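PDB 3TJY: effector protein hopAB3 from Pseudomonas syringae pv. maculicola, which is recognised by the host resistance kinase Pto in tomato, eliciting Prf-dependent hypersensitive cell death and immunity, and promotes virulence in susceptible plants. Local coordinates for residues 8-11 against 12-16. Residues are numbered along the deposited sequence; the frame is centred on the assembly and turned at random.
Sequences NRIV and QQLVE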
# COMPACT_ATOMS: atom_id res chain seq x y z
N ASN A 8 -8.75 3.37 -0.02
CA ASN A 8 -9.70 2.37 0.50
C ASN A 8 -9.85 1.18 -0.43
O ASN A 8 -10.05 0.05 0.03
CB ASN A 8 -11.06 3.01 0.74
CG ASN A 8 -11.05 3.97 1.90
OD1 ASN A 8 -10.23 3.85 2.82
ND2 ASN A 8 -11.98 4.93 1.89
N ARG A 9 -9.82 1.45 -1.74
CA ARG A 9 -9.85 0.39 -2.75
C ARG A 9 -8.59 -0.48 -2.65
O ARG A 9 -8.66 -1.70 -2.80
CB ARG A 9 -9.98 1.01 -4.15
CG ARG A 9 -9.82 0.04 -5.31
CD ARG A 9 -10.88 -1.05 -5.27
NE ARG A 9 -11.04 -1.71 -6.56
CZ ARG A 9 -11.66 -2.87 -6.73
NH1 ARG A 9 -11.77 -3.40 -7.94
NH2 ARG A 9 -12.17 -3.51 -5.68
N ILE A 10 -7.44 0.14 -2.40
CA ILE A 10 -6.21 -0.64 -2.20
C ILE A 10 -6.40 -1.60 -1.03
O ILE A 10 -6.11 -2.79 -1.13
CB ILE A 10 -4.98 0.28 -1.97
CG1 ILE A 10 -4.70 1.12 -3.22
CG2 ILE A 10 -3.74 -0.55 -1.67
CD1 ILE A 10 -3.63 2.25 -2.98
N VAL A 11 -6.88 -1.08 0.10
CA VAL A 11 -7.10 -1.93 1.26
C VAL A 11 -8.09 -3.05 0.93
O VAL A 11 -7.85 -4.20 1.26
CB VAL A 11 -7.54 -1.11 2.47
CG1 VAL A 11 -7.97 -2.02 3.64
CG2 VAL A 11 -6.40 -0.17 2.89
N GLN A 12 -9.20 -2.70 0.28
CA GLN A 12 -10.19 -3.69 -0.15
C GLN A 12 -9.56 -4.79 -1.00
O GLN A 12 -9.84 -5.97 -0.81
CB GLN A 12 -11.27 -3.00 -1.01
CG GLN A 12 -12.23 -3.95 -1.71
CD GLN A 12 -13.21 -3.21 -2.61
OE1 GLN A 12 -12.85 -2.22 -3.26
NE2 GLN A 12 -14.46 -3.68 -2.65
N GLN A 13 -8.77 -4.38 -1.99
CA GLN A 13 -8.14 -5.34 -2.88
C GLN A 13 -7.11 -6.20 -2.15
O GLN A 13 -6.95 -7.39 -2.48
CB GLN A 13 -7.50 -4.62 -4.05
CG GLN A 13 -8.49 -4.03 -5.03
CD GLN A 13 -7.78 -3.33 -6.16
OE1 GLN A 13 -6.94 -2.48 -5.94
NE2 GLN A 13 -8.08 -3.73 -7.39
N LEU A 14 -6.38 -5.61 -1.20
CA LEU A 14 -5.44 -6.41 -0.39
C LEU A 14 -6.17 -7.48 0.42
O LEU A 14 -5.75 -8.64 0.44
CB LEU A 14 -4.64 -5.50 0.56
CG LEU A 14 -3.57 -4.65 -0.13
CD1 LEU A 14 -3.02 -3.58 0.80
CD2 LEU A 14 -2.46 -5.53 -0.69
N VAL A 15 -7.27 -7.10 1.06
CA VAL A 15 -8.06 -8.09 1.79
C VAL A 15 -8.55 -9.20 0.85
O VAL A 15 -8.45 -10.39 1.17
CB VAL A 15 -9.25 -7.44 2.53
CG1 VAL A 15 -10.04 -8.51 3.25
CG2 VAL A 15 -8.77 -6.39 3.52
N GLU A 16 -9.06 -8.81 -0.31
CA GLU A 16 -9.53 -9.77 -1.32
C GLU A 16 -8.41 -10.75 -1.66
O GLU A 16 -8.65 -11.92 -1.91
CB GLU A 16 -9.90 -9.09 -2.64
CG GLU A 16 -11.04 -8.08 -2.67
CD GLU A 16 -11.13 -7.37 -4.03
OE1 GLU A 16 -11.77 -6.30 -4.12
OE2 GLU A 16 -10.54 -7.87 -5.02
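The amide of Gln13 is stacked on one face of the Arg9 guanidinium: the two planes differ by 16°, and Gln13 NE2 sits 3.4 Å above the guanidinium plane, offset toward its rim. At the edge, Gln12 CG lies in that plane, while Gln12 OE1 accepts a hydrogen bond from Arg9 NH2 at 2.8 Å. This donor stands above the amide carbonyl plane, so the bond does not use a lone pair, and its N-H...O angle is a modest 150°. A salt bridge joins the same NH2 obliquely to Glu16 OE1 at 3.2 Å, giving this nitrogen two partners. The bend at chi2 (61°) in an otherwise extended Arg9 chain turns the guanidinium along the helix, so that it meets residues three, four and seven positions later: Gln13 across a face, Gln12 at the edge, and Glu16 obliquely.

Beneath these groups, i to i+4 bonds define the alpha helix, among them Gln13 N to Arg9 O at 2.8 Å and Leu14 N to Ile10 O at 2.8 Å. On the apolar side Ile10 CG2 meets Leu14 CD1 at 4.0 Å, the two side chains parallel.

Within this Pto-binding domain, a small helical bundle, Ile10 and Leu14 face helix 41-50, where His50 and Gln49 hydrogen-bond the Gln13 amide and thereby fix its orientation. Val11 packs on helix 64-77 and, with Leu14 and Val15, reaches helix 21-32.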